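Local coordinates for protein L-serine ammonia-lyase (Rhizomucor miehei CAU432, PDB 5C3U) that is a two-domain alpha/beta enzyme of the pyridoxal-phosphate-dependent family, with pyridoxal-5'-phosphate bound in the cleft between the domains, at residues 17-22 against 160-165; 54-59 against 82-87; 61-64 against 70-73; 111-114 against 118-121. All blocks are in the same frame, centred on the assembly; numbering follows the deposited sequence.

Interaction 1. Residues 17-22 against 160-165; sequences SLHVAT and VQELKT
Glu162 reaches out from helix 150-166 and sets its carboxylate against the backbone of Ala21 and Thr22. The Thr22 N-H points at Glu162 OE2, with N to OE2 3.2 Å and a nearly straight N-H...O angle of 163°, but it arrives from above the carboxylate plane, 39° out of it. Ala21 packs alongside: its CA is 3.4 Å from Glu162 OE2 and its CB 3.8 Å from Glu162 CD. The other oxygen serves His19 through water, which donates to Glu162 OE1 at 2.7 Å and lies 2.8 Å from His19 NE2, in the plane of the imidazole at its edge. Ring and carboxylate come from opposite directions with planes tilted by 25°, and the water joins them. One imidazole face carries Ser17 OG, offset toward the rim. Beyond CG the glutamate chain is extended, which spans the gap between helix and loop. In the next shell Lys41 forms a salt bridge with Glu162 OE2 and Arg54 one with Glu162 OE1, while Thr22 OG1 bonds to Glu43. The contact thus ties the N-terminal loop ahead of strand 24-26 to helix 150-166 at the surface of the fold. With a cation on each oxygen, Glu162 is probably held ionised, its rotation fixed by an amide, a water and two positive charges.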
loop_
_atom_site.group_PDB
_atom_site.type_symbol
_atom_site.label_atom_id
_atom_site.label_comp_id
_atom_site.label_asym_id
_atom_site.label_seq_id
_atom_site.Cartn_x
_atom_site.Cartn_y
_atom_site.Cartn_z
ATOM N N SER A 17 1.079 -8.986 17.412
ATOM C CA SER A 17 1.298 -8.110 16.258
ATOM C C SER A 17 1.328 -6.621 16.585
ATOM O O SER A 17 0.732 -6.170 17.573
ATOM C CB SER A 17 0.249 -8.386 15.177
ATOM O OG SER A 17 -0.970 -7.730 15.484
ATOM N N LEU A 18 2.012 -5.868 15.722
ATOM C CA LEU A 18 2.194 -4.438 15.876
ATOM C C LEU A 18 1.087 -3.600 15.192
ATOM O O LEU A 18 0.879 -2.436 15.523
ATOM C CB LEU A 18 3.574 -4.032 15.358
ATOM C CG LEU A 18 4.786 -4.410 16.223
ATOM C CD1 LEU A 18 6.091 -4.318 15.448
ATOM C CD2 LEU A 18 4.852 -3.522 17.454
ATOM N N HIS A 19 0.390 -4.202 14.235
ATOM C CA HIS A 19 -0.750 -3.561 13.581
ATOM C C HIS A 19 -2.018 -3.726 14.406
ATOM O O HIS A 19 -2.066 -4.495 15.383
ATOM C CB HIS A 19 -0.963 -4.174 12.190
ATOM C CG HIS A 19 -1.541 -5.566 12.235
ATOM N ND1 HIS A 19 -0.768 -6.668 12.238
ATOM C CD2 HIS A 19 -2.861 -6.013 12.292
ATOM C CE1 HIS A 19 -1.551 -7.766 12.289
ATOM N NE2 HIS A 19 -2.829 -7.363 12.327
ATOM N N VAL A 20 -3.062 -3.023 14.000
ATOM C CA VAL A 20 -4.332 -3.023 14.726
ATOM C C VAL A 20 -5.410 -3.448 13.766
ATOM O O VAL A 20 -5.223 -3.360 12.552
ATOM C CB VAL A 20 -4.654 -1.640 15.374
ATOM C CG1 VAL A 20 -3.579 -1.263 16.378
ATOM C CG2 VAL A 20 -4.856 -0.531 14.330
ATOM N N ALA A 21 -6.526 -3.948 14.286
ATOM C CA ALA A 21 -7.691 -4.170 13.437
ATOM C C ALA A 21 -8.287 -2.812 13.058
ATOM O O ALA A 21 -8.335 -1.879 13.870
ATOM C CB ALA A 21 -8.714 -5.065 14.127
ATOM N N THR A 22 -8.675 -2.673 11.800
ATOM C CA THR A 22 -9.103 -1.371 11.301
ATOM C C THR A 22 -10.575 -1.421 10.908
ATOM O O THR A 22 -11.079 -2.489 10.574
ATOM C CB THR A 22 -8.298 -0.954 10.060
ATOM O OG1 THR A 22 -8.381 -2.000 9.090
ATOM C CG2 THR A 22 -6.839 -0.680 10.401
ATOM N N VAL A 160 -7.227 -9.900 5.252
ATOM C CA VAL A 160 -8.332 -10.698 4.710
ATOM C C VAL A 160 -9.084 -11.440 5.812
ATOM O O VAL A 160 -10.311 -11.519 5.785
ATOM C CB VAL A 160 -7.866 -11.627 3.577
ATOM C CG1 VAL A 160 -9.007 -12.529 3.128
ATOM C CG2 VAL A 160 -7.349 -10.788 2.417
ATOM N N GLN A 161 -8.338 -11.940 6.798
ATOM C CA GLN A 161 -8.919 -12.537 7.997
ATOM C C GLN A 161 -9.877 -11.560 8.681
ATOM O O GLN A 161 -10.986 -11.938 9.076
ATOM C CB GLN A 161 -7.815 -12.995 8.960
ATOM N N GLU A 162 -9.468 -10.296 8.785
ATOM C CA GLU A 162 -10.350 -9.242 9.280
ATOM C C GLU A 162 -11.582 -9.045 8.391
ATOM O O GLU A 162 -12.713 -8.994 8.890
ATOM C CB GLU A 162 -9.589 -7.920 9.430
ATOM C CG GLU A 162 -8.772 -7.805 10.706
ATOM C CD GLU A 162 -7.893 -6.559 10.753
ATOM O OE1 GLU A 162 -6.727 -6.673 11.219
ATOM O OE2 GLU A 162 -8.359 -5.462 10.338
ATOM N N LEU A 163 -11.355 -8.941 7.079
ATOM C CA LEU A 163 -12.430 -8.710 6.115
ATOM C C LEU A 163 -13.509 -9.787 6.172
ATOM O O LEU A 163 -14.703 -9.471 6.091
ATOM C CB LEU A 163 -11.885 -8.621 4.693
ATOM C CG LEU A 163 -11.183 -7.343 4.236
ATOM C CD1 LEU A 163 -10.940 -7.474 2.729
ATOM C CD2 LEU A 163 -12.018 -6.108 4.543
ATOM N N LYS A 164 -13.072 -11.042 6.305
ATOM C CA LYS A 164 -13.956 -12.200 6.399
ATOM C C LYS A 164 -14.931 -12.061 7.562
ATOM O O LYS A 164 -16.131 -12.315 7.405
ATOM C CB LYS A 164 -13.139 -13.485 6.550
ATOM C CG LYS A 164 -13.981 -14.748 6.652
ATOM C CD LYS A 164 -13.154 -15.999 6.435
ATOM C CE LYS A 164 -14.039 -17.084 5.850
ATOM N NZ LYS A 164 -13.344 -18.385 5.684
ATOM N N THR A 165 -14.410 -11.659 8.718
ATOM C CA THR A 165 -15.236 -11.430 9.893
ATOM C C THR A 165 -16.179 -10.251 9.664
ATOM O O THR A 165 -17.397 -10.369 9.846
ATOM C CB THR A 165 -14.367 -11.193 11.142
ATOM O OG1 THR A 165 -13.592 -12.366 11.392
ATOM C CG2 THR A 165 -15.230 -10.919 12.354
HETATM O O HOH W 1 -5.325 -8.617 12.473
#

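Interaction 2. Residues 54-59 against 82-87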
loop_
_atom_site.group_PDB
_atom_site.type_symbol
_atom_site.label_atom_id
_atom_site.label_comp_id
_atom_site.label_asym_id
_atom_site.label_seq_id
_atom_site.Cartn_x
_atom_site.Cartn_y
_atom_site.Cartn_z
ATOM N N ARG A 54 1.063 -3.581 8.687
ATOM C CA ARG A 54 0.796 -5.034 8.691
ATOM C C ARG A 54 2.025 -5.809 8.216
ATOM O O ARG A 54 2.581 -6.634 8.965
ATOM C CB ARG A 54 -0.410 -5.404 7.807
ATOM C CG ARG A 54 -1.728 -4.807 8.283
ATOM C CD ARG A 54 -2.878 -5.251 7.397
ATOM N NE ARG A 54 -4.116 -4.599 7.806
ATOM C CZ ARG A 54 -4.983 -5.103 8.678
ATOM N NH1 ARG A 54 -6.072 -4.401 8.970
ATOM N NH2 ARG A 54 -4.780 -6.300 9.246
ATOM N N GLY A 55 2.421 -5.581 6.959
ATOM C CA GLY A 55 3.550 -6.304 6.367
ATOM C C GLY A 55 4.854 -6.022 7.076
ATOM O O GLY A 55 5.596 -6.952 7.452
ATOM N N ILE A 56 5.149 -4.724 7.253
ATOM C CA ILE A 56 6.434 -4.303 7.822
ATOM C C ILE A 56 6.502 -4.668 9.301
ATOM O O ILE A 56 7.547 -5.126 9.777
ATOM C CB ILE A 56 6.733 -2.810 7.556
ATOM C CG1 ILE A 56 6.678 -2.522 6.049
ATOM C CG2 ILE A 56 8.058 -2.378 8.193
ATOM C CD1 ILE A 56 7.633 -3.360 5.218
ATOM N N GLY A 57 5.378 -4.519 10.005
ATOM C CA GLY A 57 5.232 -4.973 11.397
ATOM C C GLY A 57 5.602 -6.434 11.576
ATOM O O GLY A 57 6.336 -6.778 12.496
ATOM N N ALA A 58 5.122 -7.290 10.669
ATOM C CA ALA A 58 5.399 -8.716 10.748
ATOM C C ALA A 58 6.879 -9.022 10.539
ATOM O O ALA A 58 7.445 -9.879 11.237
ATOM C CB ALA A 58 4.573 -9.461 9.713
ATOM N N PHE A 59 7.484 -8.363 9.539
ATOM C CA PHE A 59 8.900 -8.536 9.234
ATOM C C PHE A 59 9.749 -8.107 10.438
ATOM O O PHE A 59 10.641 -8.863 10.884
ATOM C CB PHE A 59 9.267 -7.722 7.992
ATOM C CG PHE A 59 10.715 -7.832 7.592
ATOM C CD1 PHE A 59 11.113 -8.729 6.604
ATOM C CD2 PHE A 59 11.667 -7.020 8.177
ATOM C CE1 PHE A 59 12.460 -8.805 6.224
ATOM C CE2 PHE A 59 13.013 -7.100 7.817
ATOM C CZ PHE A 59 13.399 -8.000 6.831
ATOM N N VAL A 82 9.442 3.542 5.577
ATOM C CA VAL A 82 10.373 4.080 6.568
ATOM C C VAL A 82 9.615 4.480 7.812
ATOM O O VAL A 82 10.106 4.271 8.910
ATOM C CB VAL A 82 11.323 5.208 6.065
ATOM C CG1 VAL A 82 12.190 4.675 4.917
ATOM C CG2 VAL A 82 10.581 6.495 5.663
ATOM N N LEU A 83 8.396 4.991 7.650
ATOM C CA LEU A 83 7.608 5.371 8.845
ATOM C C LEU A 83 7.249 4.143 9.708
ATOM O O LEU A 83 7.261 4.214 10.950
ATOM C CB LEU A 83 6.356 6.154 8.439
ATOM C CG LEU A 83 6.684 7.569 7.958
ATOM C CD1 LEU A 83 5.503 8.142 7.175
ATOM C CD2 LEU A 83 6.983 8.445 9.173
ATOM N N ALA A 84 6.899 3.034 9.049
ATOM C CA ALA A 84 6.537 1.801 9.724
ATOM C C ALA A 84 7.758 1.231 10.432
ATOM O O ALA A 84 7.659 0.808 11.587
ATOM C CB ALA A 84 5.972 0.773 8.737
ATOM N N VAL A 85 8.902 1.253 9.760
ATOM C CA VAL A 85 10.149 0.742 10.362
ATOM C C VAL A 85 10.491 1.592 11.603
ATOM O O VAL A 85 10.827 1.044 12.667
ATOM C CB VAL A 85 11.298 0.732 9.351
ATOM C CG1 VAL A 85 12.639 0.418 10.024
ATOM C CG2 VAL A 85 11.008 -0.319 8.275
ATOM N N SER A 86 10.411 2.915 11.456
ATOM C CA SER A 86 10.711 3.840 12.586
ATOM C C SER A 86 9.824 3.542 13.797
ATOM O O SER A 86 10.312 3.394 14.944
ATOM C CB SER A 86 10.602 5.301 12.115
ATOM O OG SER A 86 11.019 6.217 13.112
ATOM N N TYR A 87 8.526 3.413 13.544
ATOM C CA TYR A 87 7.570 3.057 14.586
ATOM C C TYR A 87 7.881 1.712 15.236
ATOM O O TYR A 87 7.908 1.608 16.458
ATOM C CB TYR A 87 6.146 3.081 14.046
ATOM C CG TYR A 87 5.142 2.620 15.053
ATOM C CD1 TYR A 87 4.772 1.285 15.127
ATOM C CD2 TYR A 87 4.605 3.510 15.987
ATOM C CE1 TYR A 87 3.850 0.845 16.059
ATOM C CE2 TYR A 87 3.691 3.070 16.942
ATOM C CZ TYR A 87 3.317 1.749 16.970
ATOM O OH TYR A 87 2.414 1.288 17.902
#
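This is a small, buried, wholly apolar helix-to-helix contact, in which helix 52-67 lies against helix 79-92 beside the four-stranded parallel sheet of this pyridoxal-phosphate-dependent fold. Ile56 is the residue that bridges the gap from the first helix, and Ala84 and Val85 receive it on the second. The backbones come nearest at Ile56 and Ala84, whose CA atoms are 6.4 Å apart, where alanine presents a single methyl. Ala84 CB faces the branch point of the isoleucine, lying 3.8 Å from both Ile56 CB and Ile56 CG2. The same CG2 then meets Val85 CG2 at 3.6 Å, so one methyl of Ile56 is shared by two neighbouring residues of the opposing helix. It is brought there by the first torsion, chi1 -56°, which sets CG1 beside the backbone N and turns CG2 to the position opposite that nitrogen. Val85 contributes the branch that lies beside its own backbone N, and the two branched side chains run obliquely past each other. Outside the pair, Ile56 also touches Ile152 of helix 150-166 and Val85 touches Ile98 of strand 95-100, which extends the apolar packing to a third helix and to the sheet. The side chain of Ile56 is about 7 Å from the bound pyridoxal-5'-phosphate. With only aliphatic carbons meeting across it, the contact is held by dispersion and burial from solvent, so the fit depends on the shapes of these side chains, with no polar group paired across it.

Interaction 3. Residues 61-64 against 70-73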
loop_
_atom_site.group_PDB
_atom_site.type_symbol
_atom_site.label_atom_id
_atom_site.label_comp_id
_atom_site.label_asym_id
_atom_site.label_seq_id
_atom_site.Cartn_x
_atom_site.Cartn_y
_atom_site.Cartn_z
ATOM N N TYR A 61 8.927 -7.601 13.667
ATOM C CA TYR A 61 8.644 -8.439 14.838
ATOM C C TYR A 61 9.429 -9.746 14.778
ATOM O O TYR A 61 10.115 -10.109 15.734
ATOM C CB TYR A 61 7.134 -8.700 14.972
ATOM C CG TYR A 61 6.751 -9.320 16.305
ATOM C CD1 TYR A 61 6.698 -10.707 16.468
ATOM C CD2 TYR A 61 6.523 -8.515 17.415
ATOM C CE1 TYR A 61 6.396 -11.267 17.702
ATOM C CE2 TYR A 61 6.204 -9.060 18.648
ATOM C CZ TYR A 61 6.137 -10.430 18.788
ATOM O OH TYR A 61 5.804 -10.947 20.025
ATOM N N GLN A 62 9.354 -10.435 13.636
ATOM C CA GLN A 62 10.070 -11.670 13.428
ATOM C C GLN A 62 11.587 -11.486 13.451
ATOM O O GLN A 62 12.313 -12.342 13.996
ATOM C CB GLN A 62 9.609 -12.363 12.131
ATOM C CG GLN A 62 10.134 -13.792 11.973
ATOM C CD GLN A 62 9.882 -14.662 13.202
ATOM O OE1 GLN A 62 8.751 -14.820 13.645
ATOM N NE2 GLN A 62 10.940 -15.239 13.746
ATOM N N ALA A 63 12.079 -10.386 12.873
ATOM C CA ALA A 63 13.510 -10.120 12.906
ATOM C C ALA A 63 14.015 -10.055 14.342
ATOM O O ALA A 63 15.079 -10.611 14.649
ATOM C CB ALA A 63 13.857 -8.832 12.169
ATOM N N VAL A 64 13.266 -9.368 15.203
ATOM C CA VAL A 64 13.673 -9.241 16.603
ATOM C C VAL A 64 13.542 -10.585 17.344
ATOM O O VAL A 64 14.416 -10.946 18.134
ATOM C CB VAL A 64 12.938 -8.103 17.335
ATOM C CG1 VAL A 64 13.231 -8.147 18.839
ATOM C CG2 VAL A 64 13.361 -6.750 16.774
ATOM N N ASN A 70 19.827 -6.235 19.566
ATOM C CA ASN A 70 21.079 -5.530 19.239
ATOM C C ASN A 70 21.245 -5.246 17.754
ATOM O O ASN A 70 22.280 -4.726 17.316
ATOM C CB ASN A 70 22.288 -6.330 19.752
ATOM C CG ASN A 70 22.370 -6.344 21.260
ATOM O OD1 ASN A 70 22.023 -5.361 21.908
ATOM N ND2 ASN A 70 22.819 -7.465 21.828
ATOM N N ILE A 71 20.229 -5.598 16.973
ATOM C CA ILE A 71 20.264 -5.362 15.535
ATOM C C ILE A 71 20.005 -3.898 15.224
ATOM O O ILE A 71 19.626 -3.114 16.100
ATOM C CB ILE A 71 19.221 -6.222 14.802
ATOM C CG1 ILE A 71 17.814 -5.971 15.393
ATOM C CG2 ILE A 71 19.635 -7.687 14.854
ATOM C CD1 ILE A 71 16.682 -6.510 14.544
ATOM N N GLN A 72 20.240 -3.521 13.971
ATOM C CA GLN A 72 19.830 -2.212 13.488
ATOM C C GLN A 72 18.903 -2.481 12.331
ATOM O O GLN A 72 19.242 -3.290 11.464
ATOM C CB GLN A 72 21.023 -1.388 12.987
ATOM C CG GLN A 72 22.100 -1.115 14.026
ATOM C CD GLN A 72 23.176 -2.185 14.034
ATOM O OE1 GLN A 72 23.593 -2.663 12.979
ATOM N NE2 GLN A 72 23.626 -2.573 15.227
ATOM N N PHE A 73 17.733 -1.838 12.303
ATOM C CA PHE A 73 16.942 -1.915 11.075
ATOM C C PHE A 73 17.421 -0.799 10.153
ATOM O O PHE A 73 17.697 0.287 10.613
ATOM C CB PHE A 73 15.449 -1.721 11.352
ATOM C CG PHE A 73 14.774 -2.905 11.993
ATOM C CD1 PHE A 73 14.695 -4.127 11.324
ATOM C CD2 PHE A 73 14.145 -2.783 13.212
ATOM C CE1 PHE A 73 14.044 -5.217 11.900
ATOM C CE2 PHE A 73 13.490 -3.873 13.797
ATOM C CZ PHE A 73 13.453 -5.089 13.140
#
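Phe73 points the far end of its ring at the helix, and Ala63 meets it at the edge: Ala63 CB lies near the ring plane, 3.6 Å from Phe73 CE1 and 3.9 Å from Phe73 CZ. Val64 approaches the same end at a slant, its CG2 4.0 Å from Phe73 CZ, with the two side chains crossing at about a right angle. Ile71 takes a face instead. Its CD1 sits 3.8 Å above the plane of the Phe73 ring, displaced toward the rim, and also touches Val64 CG2 at 4.0 Å. Val64 CG2, Ile71 CD1 and the end of the ring thus form a triangle of mutual contacts. Ala63 CB is a looser neighbour of Ile71 CD1, at 4.4 Å. The contact joins the last turns of helix 52-67 to the first residues of strand 72-75, an inner strand of the parallel four-stranded sheet, and to the end of the loop before it, where Ile71 lies; the chain folds back and lays the helix over the strand it leads into. The Phe73 ring owes its reach to chi1 -74°, which places CG opposite the carbonyl carbon; its CB bond does not itself aim at the helix. Ile71 extends outward beyond CG1 (chi2 166°), carrying CD1 over the ring. Ile142 of strand 141-143 touches both Ile71 and Phe73, and Leu92 of helix 79-92 packs on Val64.

Interaction 4. Residues 111-114 against 118-121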
loop_
_atom_site.group_PDB
_atom_site.type_symbol
_atom_site.label_atom_id
_atom_site.label_comp_id
_atom_site.label_asym_id
_atom_site.label_seq_id
_atom_site.Cartn_x
_atom_site.Cartn_y
_atom_site.Cartn_z
ATOM N N SER A 111 8.541 12.906 12.359
ATOM C CA SER A 111 8.035 11.670 12.950
ATOM C C SER A 111 9.159 10.693 13.182
ATOM O O SER A 111 9.203 10.028 14.225
ATOM C CB SER A 111 6.986 11.005 12.060
ATOM O OG SER A 111 5.801 11.759 12.065
ATOM N N ILE A 112 10.050 10.587 12.189
ATOM C CA ILE A 112 11.174 9.668 12.269
ATOM C C ILE A 112 12.154 10.070 13.374
ATOM O O ILE A 112 12.635 9.227 14.126
ATOM C CB ILE A 112 11.882 9.532 10.908
ATOM C CG1 ILE A 112 10.910 8.955 9.871
ATOM C CG2 ILE A 112 13.132 8.663 11.032
ATOM C CD1 ILE A 112 11.372 9.147 8.449
ATOM N N ARG A 113 12.437 11.364 13.480
ATOM C CA ARG A 113 13.285 11.874 14.574
ATOM C C ARG A 113 12.653 11.667 15.946
ATOM O O ARG A 113 13.324 11.233 16.879
ATOM C CB ARG A 113 13.584 13.357 14.398
ATOM C CG ARG A 113 14.547 13.694 13.278
ATOM C CD ARG A 113 14.850 15.190 13.316
ATOM N NE ARG A 113 15.086 15.735 11.981
ATOM C CZ ARG A 113 14.213 16.470 11.289
ATOM N NH1 ARG A 113 14.534 16.902 10.078
ATOM N NH2 ARG A 113 13.023 16.780 11.802
ATOM N N THR A 114 11.365 11.963 16.061
ATOM C CA THR A 114 10.646 11.773 17.324
ATOM C C THR A 114 10.686 10.317 17.803
ATOM O O THR A 114 10.747 10.060 18.999
ATOM C CB THR A 114 9.196 12.267 17.203
ATOM O OG1 THR A 114 9.207 13.686 16.984
ATOM C CG2 THR A 114 8.364 11.919 18.456
ATOM N N HIS A 118 17.777 7.213 13.558
ATOM C CA HIS A 118 18.820 8.018 12.930
ATOM C C HIS A 118 18.464 8.319 11.508
ATOM O O HIS A 118 18.400 7.424 10.663
ATOM C CB HIS A 118 20.172 7.341 13.094
ATOM C CG HIS A 118 20.491 7.047 14.537
ATOM N ND1 HIS A 118 20.338 5.824 15.081
ATOM C CD2 HIS A 118 20.892 7.892 15.574
ATOM C CE1 HIS A 118 20.658 5.871 16.394
ATOM N NE2 HIS A 118 20.998 7.137 16.694
ATOM N N LEU A 119 18.209 9.598 11.243
ATOM C CA LEU A 119 17.719 10.025 9.945
ATOM C C LEU A 119 18.831 10.591 9.079
ATOM O O LEU A 119 19.579 11.461 9.508
ATOM C CB LEU A 119 16.607 11.065 10.122
ATOM C CG LEU A 119 15.969 11.653 8.862
ATOM C CD1 LEU A 119 15.301 10.547 8.047
ATOM C CD2 LEU A 119 14.969 12.723 9.265
ATOM N N ILE A 120 18.935 10.082 7.853
ATOM C CA ILE A 120 19.869 10.588 6.854
ATOM C C ILE A 120 19.081 11.102 5.650
ATOM O O ILE A 120 18.172 10.422 5.166
ATOM C CB ILE A 120 20.840 9.463 6.424
ATOM C CG1 ILE A 120 21.680 9.035 7.634
ATOM C CG2 ILE A 120 21.714 9.887 5.243
ATOM C CD1 ILE A 120 22.255 7.649 7.563
ATOM N N LEU A 121 19.426 12.298 5.172
ATOM C CA LEU A 121 18.781 12.867 3.995
ATOM C C LEU A 121 19.672 12.683 2.784
ATOM O O LEU A 121 20.786 13.214 2.733
ATOM C CB LEU A 121 18.432 14.347 4.217
ATOM C CG LEU A 121 17.055 14.626 4.828
ATOM C CD1 LEU A 121 17.027 14.334 6.321
ATOM C CD2 LEU A 121 16.629 16.069 4.572
#
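The guanidinium of Arg113 is the flat group of this contact, and Leu119 CD2 approaches it at a slant, neither squarely over a face nor at an edge, 4.1 Å from Arg113 NE. The same methyl lies 4.2 Å from Arg113 CG, so both the CG methylene and the NE end of the arginine touch this one methyl. A bend at chi3 (-147°) turns the chain where it passes the leucine. The second methyl of Leu119, CD1, goes to Ile112, 4.1 Å from Ile112 CG2 and 4.2 Å from Ile112 CD1, in a crossing near a right angle. Helix 106-114 and strand 118-121 are the last two elements of a beta-alpha-beta unit that starts with strand 95-100, and Leu119 reaches from the outermost strand to the helix. With chi1 at 179°, Leu119 CG stands opposite its backbone nitrogen and the fork opens to the helix, one prong for each residue. Ile112 is buried and also touches Ile98 of strand 95-100, whereas Arg113 lies at the exposed border. Leu119 rests in addition on Val100.

From the N terminus, the chain enters interaction 1 at 17-22 and closes that loop only at 160-165, tying the N-terminal loop to helix 150-166, so the other three contacts all fall within it. Interaction 2 opens next at 54-59 on helix 52-67 and closes at 82-87; interaction 3, starting on the same helix, opens and closes inside it. Interaction 4 follows in series, after interaction 2 has closed. Interactions 1 and 2 touch through Arg54, interactions 2 and 3 where Val85 packs on Phe73, and interactions 2 and 4 where Leu83 and Val82 touch helix 106-114. Interactions 3 and 4 reach the same parallel sheet, at an inner and an outermost strand.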